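Side-chain contacts in racemase, putative (Roseobacter denitrificans, PDB 3TCS), which binds magnesium and is probably an enolase-superfamily enzyme of the mandelate racemase type, perhaps with hydro-lyase activity: residues G226-E231 against A328-E333; Q161-F166 against F334-P339; T30-A35 against I60-L65; R67-W72 against S98-A103. All blocks are in the same frame, centred on the assembly; numbering follows the deposited sequence.

The four contacts fall into two pairs, one in each part of the enolase-type architecture. Interactions 1 and 2 belong to the barrel and share strand 332-335; their centres lie 14 Å apart, and they touch where Y331 CD1 packs on A165 CB at 3.7 Å. Interaction 1 holds the ligand end, with E231 on the magnesium ion and E333 beside D-alanine, whereas the F334 side chain of interaction 2 stays about 10 Å from that ligand. Interactions 3 and 4 belong to the N-terminal domain, share helix 58-73 and have centres 11 Å apart; both touch the second subunit. The centre of each lies 32 Å from that of interaction 1.

Interaction 1: residues G226-E231 against A328-E333; sequences GFCHFE and AGKYLE. With MG (magnesium ion), chain J; DAL (D-alanine), chain L.
C228 and Y331 meet at the N-terminal end of strands 229-231 and 332-335 in the TIM-type barrel of an enolase-superfamily enzyme, the end away from the metal. The close part is small: C228 SG lies 3.7 Å from Y331 OH, a fit for a compact, polarisable thiol. Placing SG between the backbone N and the carbonyl carbon (chi1 64°) turns it to this hydroxyl. Y331 is buried, its ring covered on one face by K330 CB.

The looser side is bridged by water. Exposed K330 stretches out fully, and one water joins its ammonium group to C228 O; another links H229 ND1 with Y331 OH. The imidazole suits its place because its other nitrogen, NE2, gives a nearly straight bond (172°) to E231 OE1, on the anti side and somewhat (20°) out of the carboxylate plane. K167 makes salt bridges to E231 OE1 and E333 OE2, tying the two carboxylates together. The second oxygen of E231, OE2, binds the magnesium ion at 2.0 Å.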
loop_
_atom_site.group_PDB
_atom_site.type_symbol
_atom_site.label_atom_id
_atom_site.label_comp_id
_atom_site.label_asym_id
_atom_site.label_seq_id
_atom_site.Cartn_x
_atom_site.Cartn_y
_atom_site.Cartn_z
ATOM N N GLY B 226 -16.579 15.766 29.312
ATOM C CA GLY B 226 -16.485 14.364 29.661
ATOM C C GLY B 226 -16.345 13.305 28.583
ATOM O O GLY B 226 -16.592 12.140 28.876
ATOM N N PHE B 227 -15.980 13.673 27.356
ATOM C CA PHE B 227 -15.791 12.657 26.315
ATOM C C PHE B 227 -14.620 11.788 26.772
ATOM O O PHE B 227 -13.732 12.265 27.469
ATOM C CB PHE B 227 -15.458 13.297 24.960
ATOM C CG PHE B 227 -16.664 13.707 24.163
ATOM C CD1 PHE B 227 -17.561 14.648 24.659
ATOM C CD2 PHE B 227 -16.888 13.170 22.897
ATOM C CE1 PHE B 227 -18.666 15.054 23.902
ATOM C CE2 PHE B 227 -17.983 13.564 22.133
ATOM C CZ PHE B 227 -18.876 14.510 22.638
ATOM N N CYS B 228 -14.600 10.523 26.367
ATOM C CA CYS B 228 -13.529 9.631 26.805
ATOM C C CYS B 228 -12.718 9.017 25.673
ATOM O O CYS B 228 -11.848 8.187 25.924
ATOM C CB CYS B 228 -14.125 8.496 27.633
ATOM S SG CYS B 228 -15.246 7.431 26.682
ATOM N N HIS B 229 -12.960 9.453 24.442
ATOM C CA HIS B 229 -12.288 8.851 23.294
ATOM C C HIS B 229 -12.153 9.869 22.153
ATOM O O HIS B 229 -13.149 10.361 21.641
ATOM C CB HIS B 229 -13.151 7.635 22.910
ATOM C CG HIS B 229 -12.701 6.884 21.699
ATOM N ND1 HIS B 229 -12.386 5.544 21.744
ATOM C CD2 HIS B 229 -12.671 7.232 20.391
ATOM C CE1 HIS B 229 -12.193 5.096 20.518
ATOM N NE2 HIS B 229 -12.361 6.099 19.676
ATOM N N PHE B 230 -10.913 10.195 21.787
ATOM C CA PHE B 230 -10.617 11.159 20.721
ATOM C C PHE B 230 -9.862 10.405 19.627
ATOM O O PHE B 230 -8.652 10.168 19.727
ATOM C CB PHE B 230 -9.765 12.305 21.291
ATOM C CG PHE B 230 -9.585 13.476 20.352
ATOM C CD1 PHE B 230 -10.297 13.564 19.160
ATOM C CD2 PHE B 230 -8.714 14.507 20.687
ATOM C CE1 PHE B 230 -10.142 14.667 18.313
ATOM C CE2 PHE B 230 -8.550 15.613 19.854
ATOM C CZ PHE B 230 -9.265 15.695 18.666
ATOM N N GLU B 231 -10.584 10.044 18.571
ATOM C CA GLU B 231 -10.009 9.256 17.490
ATOM C C GLU B 231 -9.419 9.994 16.294
ATOM O O GLU B 231 -10.010 10.945 15.774
ATOM C CB GLU B 231 -11.061 8.260 16.993
ATOM C CG GLU B 231 -10.534 7.181 16.059
ATOM C CD GLU B 231 -11.557 6.076 15.837
ATOM O OE1 GLU B 231 -12.367 5.834 16.756
ATOM O OE2 GLU B 231 -11.539 5.438 14.764
ATOM N N ALA B 328 -8.926 -6.514 25.374
ATOM C CA ALA B 328 -10.000 -5.878 24.620
ATOM C C ALA B 328 -10.352 -4.512 25.191
ATOM O O ALA B 328 -10.266 -4.291 26.404
ATOM C CB ALA B 328 -11.239 -6.770 24.622
ATOM N N GLY B 329 -10.746 -3.605 24.301
ATOM C CA GLY B 329 -11.152 -2.272 24.696
ATOM C C GLY B 329 -12.537 -2.341 25.319
ATOM O O GLY B 329 -13.031 -3.432 25.611
ATOM N N LYS B 330 -13.181 -1.187 25.480
ATOM C CA LYS B 330 -14.484 -1.111 26.132
ATOM C C LYS B 330 -15.710 -1.520 25.330
ATOM O O LYS B 330 -16.740 -1.856 25.909
ATOM C CB LYS B 330 -14.721 0.315 26.640
ATOM C CG LYS B 330 -13.603 0.897 27.492
ATOM C CD LYS B 330 -13.836 2.392 27.695
ATOM C CE LYS B 330 -12.652 3.065 28.367
ATOM N NZ LYS B 330 -12.881 4.528 28.563
ATOM N N TYR B 331 -15.613 -1.499 24.006
ATOM C CA TYR B 331 -16.785 -1.798 23.197
ATOM C C TYR B 331 -16.516 -2.030 21.721
ATOM O O TYR B 331 -15.453 -1.695 21.199
ATOM C CB TYR B 331 -17.799 -0.650 23.348
ATOM C CG TYR B 331 -17.155 0.696 23.684
ATOM C CD1 TYR B 331 -17.698 1.521 24.675
ATOM C CD2 TYR B 331 -15.980 1.112 23.058
ATOM C CE1 TYR B 331 -17.079 2.717 25.037
ATOM C CE2 TYR B 331 -15.349 2.314 23.414
ATOM C CZ TYR B 331 -15.905 3.106 24.407
ATOM O OH TYR B 331 -15.273 4.269 24.797
ATOM N N LEU B 332 -17.520 -2.604 21.066
ATOM C CA LEU B 332 -17.503 -2.913 19.639
ATOM C C LEU B 332 -18.051 -1.720 18.856
ATOM O O LEU B 332 -19.121 -1.210 19.185
ATOM C CB LEU B 332 -18.418 -4.113 19.369
ATOM C CG LEU B 332 -18.712 -4.466 17.909
ATOM C CD1 LEU B 332 -17.627 -5.399 17.398
ATOM C CD2 LEU B 332 -20.085 -5.134 17.797
ATOM N N GLU B 333 -17.338 -1.270 17.827
ATOM C CA GLU B 333 -17.858 -0.171 17.024
ATOM C C GLU B 333 -19.079 -0.725 16.292
ATOM O O GLU B 333 -19.016 -1.796 15.681
ATOM C CB GLU B 333 -16.824 0.317 16.009
ATOM C CG GLU B 333 -17.420 1.310 15.017
ATOM C CD GLU B 333 -16.388 2.092 14.240
ATOM O OE1 GLU B 333 -15.289 1.570 13.947
ATOM O OE2 GLU B 333 -16.694 3.250 13.909
HETATM MG MG MG J . -12.063 6.069 12.923
HETATM N N DAL L . -13.898 4.592 13.152
HETATM C CA DAL L . -14.716 5.316 12.163
HETATM C CB DAL L . -15.832 4.424 11.637
HETATM C C DAL L . -13.859 5.748 11.021
HETATM O O DAL L . -12.934 6.470 11.210
HETATM O O HOH W 1 -11.484 5.575 26.311
HETATM O O HOH W 2 -12.684 4.076 24.208
HETATM O O HOH W 3 -12.657 2.784 14.872
HETATM O O HOH W 4 -10.686 7.522 12.288
#

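Interaction 2: residues Q161-F166 against F334-P339; sequences QGFTAF and FSIEGP
F163 meets F334 and I336 in a wholly apolar contact between two elements of the barrel, the loop leading into strand 165-169 and the end of strand 332-335 with the loop that follows.

The aromatic part is a pair of phenylalanines whose ring centroids are 5.9 Å apart. Their planes are inclined at 39°, an oblique pairing, and the two side chains cross at about a right angle. The closest approach joins the far end of one ring to the flank of the other, F163 CZ to F334 CD2 at 3.7 Å. With CG anti to the backbone N (chi1 -166°), F334 carries its ring across to F163; it also meets the ring of W311.

The aliphatic part comes from I336. Its CG2 methyl lies 3.9 Å from F163 CE2, while the CG1 arm, between the backbone N and the carbonyl carbon (chi1 46°), carries CD1 away from the ring. A beta-branched residue suits this place, since one methyl can press on the ring as the longer arm goes elsewhere. L157 of helix 147-161 touches both F163 and I336, so the helix packs against the same cluster.

Large, flat and branched hydrocarbon groups therefore carry the whole contact. With no directional bond between the segments, its cohesion probably comes from shape and from the burial of both phenylalanines.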
loop_
_atom_site.group_PDB
_atom_site.type_symbol
_atom_site.label_atom_id
_atom_site.label_comp_id
_atom_site.label_asym_id
_atom_site.label_seq_id
_atom_site.Cartn_x
_atom_site.Cartn_y
_atom_site.Cartn_z
ATOM N N GLN B 161 -32.684 0.843 21.584
ATOM C CA GLN B 161 -31.708 -0.244 21.461
ATOM C C GLN B 161 -30.885 -0.502 22.726
ATOM O O GLN B 161 -30.301 -1.575 22.883
ATOM C CB GLN B 161 -30.749 0.040 20.298
ATOM C CG GLN B 161 -31.397 0.138 18.922
ATOM C CD GLN B 161 -32.073 -1.150 18.487
ATOM O OE1 GLN B 161 -31.540 -2.245 18.688
ATOM N NE2 GLN B 161 -33.245 -1.024 17.874
ATOM N N GLY B 162 -30.819 0.489 23.609
ATOM C CA GLY B 162 -30.077 0.328 24.847
ATOM C C GLY B 162 -28.606 0.708 24.800
ATOM O O GLY B 162 -27.865 0.394 25.726
ATOM N N PHE B 163 -28.166 1.361 23.730
ATOM C CA PHE B 163 -26.761 1.767 23.633
ATOM C C PHE B 163 -26.411 2.712 24.776
ATOM O O PHE B 163 -27.240 3.536 25.173
ATOM C CB PHE B 163 -26.492 2.508 22.319
ATOM C CG PHE B 163 -26.579 1.646 21.093
ATOM C CD1 PHE B 163 -25.637 0.653 20.854
ATOM C CD2 PHE B 163 -27.585 1.856 20.159
ATOM C CE1 PHE B 163 -25.692 -0.119 19.692
ATOM C CE2 PHE B 163 -27.652 1.091 18.996
ATOM C CZ PHE B 163 -26.702 0.102 18.762
ATOM N N THR B 164 -25.191 2.597 25.302
ATOM C CA THR B 164 -24.733 3.483 26.376
ATOM C C THR B 164 -23.386 4.123 26.019
ATOM O O THR B 164 -22.676 4.646 26.886
ATOM C CB THR B 164 -24.588 2.737 27.720
ATOM O OG1 THR B 164 -23.617 1.694 27.587
ATOM C CG2 THR B 164 -25.930 2.140 28.147
ATOM N N ALA B 165 -23.046 4.073 24.734
ATOM C CA ALA B 165 -21.810 4.654 24.211
ATOM C C ALA B 165 -22.133 5.119 22.793
ATOM O O ALA B 165 -22.856 4.438 22.064
ATOM C CB ALA B 165 -20.682 3.613 24.201
ATOM N N PHE B 166 -21.609 6.283 22.413
ATOM C CA PHE B 166 -21.891 6.865 21.105
ATOM C C PHE B 166 -20.691 7.601 20.526
ATOM O O PHE B 166 -19.983 8.298 21.249
ATOM C CB PHE B 166 -23.044 7.870 21.238
ATOM C CG PHE B 166 -24.268 7.302 21.882
ATOM C CD1 PHE B 166 -25.308 6.810 21.105
ATOM C CD2 PHE B 166 -24.345 7.179 23.268
ATOM C CE1 PHE B 166 -26.411 6.192 21.700
ATOM C CE2 PHE B 166 -25.440 6.564 23.873
ATOM C CZ PHE B 166 -26.474 6.068 23.084
ATOM N N PHE B 334 -20.198 -0.019 16.365
ATOM C CA PHE B 334 -21.404 -0.509 15.711
ATOM C C PHE B 334 -22.071 0.585 14.889
ATOM O O PHE B 334 -22.685 1.492 15.436
ATOM C CB PHE B 334 -22.379 -1.033 16.762
ATOM C CG PHE B 334 -23.494 -1.864 16.191
ATOM C CD1 PHE B 334 -23.284 -3.200 15.861
ATOM C CD2 PHE B 334 -24.745 -1.303 15.964
ATOM C CE1 PHE B 334 -24.311 -3.969 15.312
ATOM C CE2 PHE B 334 -25.781 -2.063 15.412
ATOM C CZ PHE B 334 -25.559 -3.399 15.088
ATOM N N SER B 335 -21.946 0.495 13.570
ATOM C CA SER B 335 -22.546 1.488 12.692
ATOM C C SER B 335 -24.060 1.513 12.844
ATOM O O SER B 335 -24.704 0.464 12.852
ATOM C CB SER B 335 -22.211 1.189 11.234
ATOM O OG SER B 335 -22.934 2.062 10.384
ATOM N N ILE B 336 -24.631 2.707 12.972
ATOM C CA ILE B 336 -26.080 2.816 13.088
ATOM C C ILE B 336 -26.690 3.504 11.864
ATOM O O ILE B 336 -27.838 3.935 11.891
ATOM C CB ILE B 336 -26.508 3.547 14.406
ATOM C CG1 ILE B 336 -25.676 4.807 14.644
ATOM C CG2 ILE B 336 -26.327 2.598 15.598
ATOM C CD1 ILE B 336 -25.960 5.945 13.688
ATOM N N GLU B 337 -25.917 3.586 10.782
ATOM C CA GLU B 337 -26.399 4.208 9.550
ATOM C C GLU B 337 -27.403 3.286 8.859
ATOM O O GLU B 337 -27.373 2.070 9.045
ATOM C CB GLU B 337 -25.229 4.496 8.597
ATOM C CG GLU B 337 -24.159 5.435 9.149
ATOM C CD GLU B 337 -24.707 6.802 9.522
ATOM O OE1 GLU B 337 -25.792 7.172 9.022
ATOM O OE2 GLU B 337 -24.048 7.515 10.309
ATOM N N GLY B 338 -28.296 3.874 8.070
ATOM C CA GLY B 338 -29.297 3.094 7.366
ATOM C C GLY B 338 -28.954 2.901 5.901
ATOM O O GLY B 338 -27.850 3.237 5.472
ATOM N N PRO B 339 -29.889 2.371 5.097
ATOM C CA PRO B 339 -29.663 2.137 3.669
ATOM C C PRO B 339 -29.352 3.378 2.835
ATOM O O PRO B 339 -28.849 3.262 1.720
ATOM C CB PRO B 339 -30.947 1.432 3.228
ATOM C CG PRO B 339 -31.975 2.006 4.147
ATOM C CD PRO B 339 -31.258 1.987 5.480
#

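Interaction 3: residues T30-A35 against I60-L65; sequences TFTNDA and ITCTVL
In the N-terminal domain of the enolase superfamily, helices pack on an antiparallel sheet, and T30, T32 and C62 form part of that interface. Strand 30-32 and helix 60-65 run nearly antiparallel, at 165°, with their axes 9.3 Å apart.

The central atom is the sulfur of C62. C62 SG lies 3.7 Å from T30 CB and 3.7 Å from T32 CB. Being two residues apart, these threonines face the helix from the same side of the strand, while F31 between them points away. Cysteine suits the spot, its single sulfur being slim enough to sit against both beta-branched side chains; a chi1 of -74°, with SG beside the backbone N, carries it to the strand. One turn further on, L65 approaches T30 tip to tip, CD1 to CG2 at 3.9 Å.

Threonine offers the helix a methyl and still keeps a hydroxyl for polar partners. The hydroxyl of T30 is hydrogen-bonded to H66 NE2, and that of T32 has both V36 O and N33 O within reach. Beyond T32 the chain turns at N33, whose OD1 accepts from A35 N at 2.9 Å in an Asx turn.

Strand 25-32 lies between strands 37-43 and 382-387. V39 of the former touches T30 and L65, and A103 of helix 98-119 packs on L65 from the helical layer.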
loop_
_atom_site.group_PDB
_atom_site.type_symbol
_atom_site.label_atom_id
_atom_site.label_comp_id
_atom_site.label_asym_id
_atom_site.label_seq_id
_atom_site.Cartn_x
_atom_site.Cartn_y
_atom_site.Cartn_z
ATOM N N THR B 30 -14.428 -16.489 -5.198
ATOM C CA THR B 30 -14.923 -15.202 -4.724
ATOM C C THR B 30 -16.260 -14.907 -5.402
ATOM O O THR B 30 -16.488 -15.291 -6.548
ATOM C CB THR B 30 -13.937 -14.046 -5.023
ATOM O OG1 THR B 30 -13.553 -14.083 -6.399
ATOM C CG2 THR B 30 -12.694 -14.157 -4.151
ATOM N N PHE B 31 -17.137 -14.238 -4.663
ATOM C CA PHE B 31 -18.470 -13.856 -5.121
ATOM C C PHE B 31 -18.520 -12.390 -4.716
ATOM O O PHE B 31 -18.576 -12.075 -3.529
ATOM C CB PHE B 31 -19.512 -14.671 -4.357
ATOM C CG PHE B 31 -19.278 -16.154 -4.424
ATOM C CD1 PHE B 31 -19.962 -16.940 -5.349
ATOM C CD2 PHE B 31 -18.352 -16.763 -3.580
ATOM C CE1 PHE B 31 -19.728 -18.309 -5.430
ATOM C CE2 PHE B 31 -18.109 -18.128 -3.653
ATOM C CZ PHE B 31 -18.799 -18.908 -4.582
ATOM N N THR B 32 -18.517 -11.490 -5.693
ATOM C CA THR B 32 -18.443 -10.076 -5.359
ATOM C C THR B 32 -19.227 -9.104 -6.228
ATOM O O THR B 32 -19.699 -9.447 -7.316
ATOM C CB THR B 32 -16.959 -9.640 -5.450
ATOM O OG1 THR B 32 -16.773 -8.345 -4.871
ATOM C CG2 THR B 32 -16.539 -9.578 -6.916
ATOM N N ASN B 33 -19.391 -7.890 -5.706
ATOM C CA ASN B 33 -19.956 -6.796 -6.485
ATOM C C ASN B 33 -18.966 -5.676 -6.164
ATOM O O ASN B 33 -17.932 -5.947 -5.554
ATOM C CB ASN B 33 -21.427 -6.444 -6.156
ATOM C CG ASN B 33 -21.665 -6.028 -4.717
ATOM O OD1 ASN B 33 -20.768 -5.570 -4.010
ATOM N ND2 ASN B 33 -22.919 -6.159 -4.289
ATOM N N ASP B 34 -19.235 -4.444 -6.570
ATOM C CA ASP B 34 -18.273 -3.375 -6.317
ATOM C C ASP B 34 -18.062 -2.988 -4.852
ATOM O O ASP B 34 -17.009 -2.469 -4.495
ATOM C CB ASP B 34 -18.660 -2.132 -7.120
ATOM C CG ASP B 34 -18.503 -2.332 -8.617
ATOM O OD1 ASP B 34 -18.245 -3.480 -9.048
ATOM O OD2 ASP B 34 -18.640 -1.340 -9.365
ATOM N N ALA B 35 -19.052 -3.253 -4.005
ATOM C CA ALA B 35 -18.969 -2.881 -2.593
ATOM C C ALA B 35 -18.455 -3.961 -1.640
ATOM O O ALA B 35 -17.745 -3.658 -0.679
ATOM C CB ALA B 35 -20.330 -2.392 -2.122
ATOM N N ILE B 60 -12.116 -5.048 -7.327
ATOM C CA ILE B 60 -10.688 -4.916 -7.613
ATOM C C ILE B 60 -9.909 -5.814 -6.651
ATOM O O ILE B 60 -8.968 -6.506 -7.042
ATOM C CB ILE B 60 -10.214 -3.455 -7.442
ATOM C CG1 ILE B 60 -10.927 -2.567 -8.470
ATOM C CG2 ILE B 60 -8.688 -3.370 -7.625
ATOM C CD1 ILE B 60 -10.618 -1.075 -8.352
ATOM N N THR B 61 -10.314 -5.804 -5.386
ATOM C CA THR B 61 -9.664 -6.629 -4.379
ATOM C C THR B 61 -9.740 -8.108 -4.763
ATOM O O THR B 61 -8.765 -8.848 -4.611
ATOM C CB THR B 61 -10.321 -6.411 -3.005
ATOM O OG1 THR B 61 -10.182 -5.034 -2.628
ATOM C CG2 THR B 61 -9.670 -7.288 -1.946
ATOM N N CYS B 62 -10.892 -8.540 -5.271
ATOM C CA CYS B 62 -11.037 -9.943 -5.654
ATOM C C CYS B 62 -10.146 -10.284 -6.844
ATOM O O CYS B 62 -9.635 -11.397 -6.946
ATOM C CB CYS B 62 -12.503 -10.268 -5.946
ATOM S SG CYS B 62 -13.511 -10.372 -4.429
ATOM N N THR B 63 -9.952 -9.321 -7.739
ATOM C CA THR B 63 -9.073 -9.544 -8.880
ATOM C C THR B 63 -7.654 -9.728 -8.340
ATOM O O THR B 63 -6.913 -10.616 -8.771
ATOM C CB THR B 63 -9.112 -8.344 -9.852
ATOM O OG1 THR B 63 -10.406 -8.281 -10.468
ATOM C CG2 THR B 63 -8.039 -8.491 -10.940
ATOM N N VAL B 64 -7.284 -8.887 -7.380
ATOM C CA VAL B 64 -5.961 -8.965 -6.768
ATOM C C VAL B 64 -5.798 -10.291 -6.029
ATOM O O VAL B 64 -4.727 -10.906 -6.051
ATOM C CB VAL B 64 -5.737 -7.786 -5.777
ATOM C CG1 VAL B 64 -4.484 -8.020 -4.937
ATOM C CG2 VAL B 64 -5.601 -6.487 -6.557
ATOM N N LEU B 65 -6.866 -10.744 -5.383
ATOM C CA LEU B 65 -6.809 -11.998 -4.641
ATOM C C LEU B 65 -6.414 -13.172 -5.535
ATOM O O LEU B 65 -5.532 -13.959 -5.189
ATOM C CB LEU B 65 -8.162 -12.281 -3.975
ATOM C CG LEU B 65 -8.245 -13.457 -2.989
ATOM C CD1 LEU B 65 -9.459 -13.273 -2.084
ATOM C CD2 LEU B 65 -8.327 -14.785 -3.738
#

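Interaction 4: residues R67-W72 against S98-A103; sequences RQVAPW and SYLRRA
V69 CG2 touches two residues of the other helix, 3.9 Å from L100 CD1 and 3.9 Å from A103 CB. L100 CD1 also lies 3.9 Å from Q68 CB, so it rests against two successive residues of segment 67-72. V69 holds CG2 anti to the carbonyl carbon and beside its own backbone N, which directs this methyl to the neighbouring helix. Leucine suits its place because its branch extends from a side of the helix to the contact, while alanine at 103 is short enough for the backbones to come near: the CA atoms of V69 and A103 are 7.1 Å apart.

These contacts join helices 58-73 and 98-119 in the helical layer of the N-terminal domain. The short segments cross at -47° with their axes 9.6 Å apart. Helix 58-73 is irregular here: it makes a wider pi-type turn at 67-69 and is kinked where neither P71, which has no N-H, nor W72 bonds back to the turn before; W72 N goes instead to V69 O. M104 and V107 of helix 98-119 also touch V69.

Further out, Q68 meets L100 through CB, and the extended chain beyond carries the amide to other partners. Its NE2 bonds to E92, which also accepts from W72 NE1, and its OE1 to Y99 of the second subunit. On the other helix, R102 NH2 bonds to K94 O of the second subunit, and the R102 side chain makes a cation-pi contact with F95 of that subunit.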
loop_
_atom_site.group_PDB
_atom_site.type_symbol
_atom_site.label_atom_id
_atom_site.label_comp_id
_atom_site.label_asym_id
_atom_site.label_seq_id
_atom_site.Cartn_x
_atom_site.Cartn_y
_atom_site.Cartn_z
ATOM N N ARG B 67 -5.049 -12.991 -8.569
ATOM C CA ARG B 67 -3.803 -12.703 -9.261
ATOM C C ARG B 67 -2.579 -12.793 -8.359
ATOM O O ARG B 67 -1.531 -13.305 -8.768
ATOM C CB ARG B 67 -3.865 -11.298 -9.865
ATOM C CG ARG B 67 -2.676 -10.918 -10.751
ATOM C CD ARG B 67 -2.780 -11.592 -12.114
ATOM N NE ARG B 67 -3.949 -11.120 -12.850
ATOM C CZ ARG B 67 -4.004 -9.969 -13.513
ATOM N NH1 ARG B 67 -2.949 -9.165 -13.547
ATOM N NH2 ARG B 67 -5.120 -9.612 -14.133
ATOM N N GLN B 68 -2.714 -12.320 -7.124
ATOM C CA GLN B 68 -1.568 -12.270 -6.227
ATOM C C GLN B 68 -1.603 -13.012 -4.902
ATOM O O GLN B 68 -0.596 -13.048 -4.199
ATOM C CB GLN B 68 -1.237 -10.800 -5.970
ATOM C CG GLN B 68 -0.876 -10.042 -7.242
ATOM C CD GLN B 68 -0.830 -8.540 -7.032
ATOM O OE1 GLN B 68 -1.849 -7.860 -7.121
ATOM N NE2 GLN B 68 0.353 -8.021 -6.738
ATOM N N VAL B 69 -2.741 -13.587 -4.536
ATOM C CA VAL B 69 -2.802 -14.314 -3.272
ATOM C C VAL B 69 -3.000 -15.814 -3.482
ATOM O O VAL B 69 -2.213 -16.629 -2.994
ATOM C CB VAL B 69 -3.935 -13.778 -2.371
ATOM C CG1 VAL B 69 -3.927 -14.513 -1.033
ATOM C CG2 VAL B 69 -3.753 -12.285 -2.147
ATOM N N ALA B 70 -4.045 -16.170 -4.217
ATOM C CA ALA B 70 -4.364 -17.571 -4.482
ATOM C C ALA B 70 -3.198 -18.411 -5.008
ATOM O O ALA B 70 -2.999 -19.550 -4.576
ATOM C CB ALA B 70 -5.542 -17.658 -5.450
ATOM N N PRO B 71 -2.409 -17.866 -5.946
ATOM C CA PRO B 71 -1.283 -18.640 -6.482
ATOM C C PRO B 71 -0.282 -19.121 -5.435
ATOM O O PRO B 71 0.345 -20.168 -5.600
ATOM C CB PRO B 71 -0.648 -17.676 -7.479
ATOM C CG PRO B 71 -1.812 -16.862 -7.943
ATOM C CD PRO B 71 -2.534 -16.579 -6.652
ATOM N N TRP B 72 -0.136 -18.366 -4.352
ATOM C CA TRP B 72 0.817 -18.730 -3.308
ATOM C C TRP B 72 0.222 -19.573 -2.190
ATOM O O TRP B 72 0.958 -20.167 -1.399
ATOM C CB TRP B 72 1.433 -17.465 -2.711
ATOM C CG TRP B 72 1.956 -16.540 -3.752
ATOM C CD1 TRP B 72 1.501 -15.287 -4.036
ATOM C CD2 TRP B 72 3.002 -16.812 -4.691
ATOM N NE1 TRP B 72 2.195 -14.761 -5.101
ATOM C CE2 TRP B 72 3.122 -15.678 -5.522
ATOM C CE3 TRP B 72 3.848 -17.906 -4.911
ATOM C CZ2 TRP B 72 4.056 -15.604 -6.560
ATOM C CZ3 TRP B 72 4.777 -17.833 -5.945
ATOM C CH2 TRP B 72 4.872 -16.688 -6.756
ATOM N N SER B 98 -2.477 -1.551 0.826
ATOM C CA SER B 98 -3.834 -1.997 1.100
ATOM C C SER B 98 -4.456 -3.135 0.299
ATOM O O SER B 98 -4.973 -4.079 0.888
ATOM C CB SER B 98 -4.770 -0.786 1.039
ATOM O OG SER B 98 -6.091 -1.136 1.414
ATOM N N TYR B 99 -4.429 -3.053 -1.030
ATOM C CA TYR B 99 -5.082 -4.090 -1.826
ATOM C C TYR B 99 -4.659 -5.527 -1.553
ATOM O O TYR B 99 -5.519 -6.397 -1.417
ATOM C CB TYR B 99 -4.986 -3.769 -3.325
ATOM C CG TYR B 99 -6.109 -2.868 -3.804
ATOM C CD1 TYR B 99 -7.440 -3.290 -3.747
ATOM C CD2 TYR B 99 -5.845 -1.587 -4.289
ATOM C CE1 TYR B 99 -8.483 -2.457 -4.165
ATOM C CE2 TYR B 99 -6.876 -0.746 -4.707
ATOM C CZ TYR B 99 -8.192 -1.186 -4.644
ATOM O OH TYR B 99 -9.207 -0.354 -5.056
ATOM N N LEU B 100 -3.361 -5.797 -1.455
ATOM C CA LEU B 100 -2.934 -7.170 -1.182
ATOM C C LEU B 100 -3.470 -7.656 0.170
ATOM O O LEU B 100 -3.893 -8.805 0.294
ATOM C CB LEU B 100 -1.404 -7.292 -1.189
ATOM C CG LEU B 100 -0.865 -8.725 -1.051
ATOM C CD1 LEU B 100 -1.051 -9.471 -2.361
ATOM C CD2 LEU B 100 0.610 -8.700 -0.658
ATOM N N ARG B 101 -3.450 -6.788 1.180
ATOM C CA ARG B 101 -3.932 -7.171 2.507
ATOM C C ARG B 101 -5.442 -7.339 2.520
ATOM O O ARG B 101 -5.962 -8.226 3.190
ATOM C CB ARG B 101 -3.529 -6.140 3.567
ATOM C CG ARG B 101 -2.100 -6.275 4.051
ATOM C CD ARG B 101 -1.152 -5.826 2.989
ATOM N NE ARG B 101 0.247 -6.041 3.334
ATOM C CZ ARG B 101 1.233 -5.863 2.465
ATOM N NH1 ARG B 101 0.944 -5.469 1.233
ATOM N NH2 ARG B 101 2.490 -6.097 2.815
ATOM N N ARG B 102 -6.145 -6.476 1.795
ATOM C CA ARG B 102 -7.604 -6.566 1.717
ATOM C C ARG B 102 -7.994 -7.920 1.135
ATOM O O ARG B 102 -8.998 -8.516 1.533
ATOM C CB ARG B 102 -8.165 -5.469 0.811
ATOM C CG ARG B 102 -8.112 -4.066 1.386
ATOM C CD ARG B 102 -8.531 -3.043 0.333
ATOM N NE ARG B 102 -8.512 -1.684 0.867
ATOM C CZ ARG B 102 -9.596 -0.959 1.122
ATOM N NH1 ARG B 102 -10.810 -1.453 0.890
ATOM N NH2 ARG B 102 -9.464 0.263 1.619
ATOM N N ALA B 103 -7.192 -8.392 0.183
ATOM C CA ALA B 103 -7.440 -9.671 -0.485
ATOM C C ALA B 103 -7.074 -10.836 0.430
ATOM O O ALA B 103 -7.836 -11.796 0.570
ATOM C CB ALA B 103 -6.630 -9.747 -1.785
#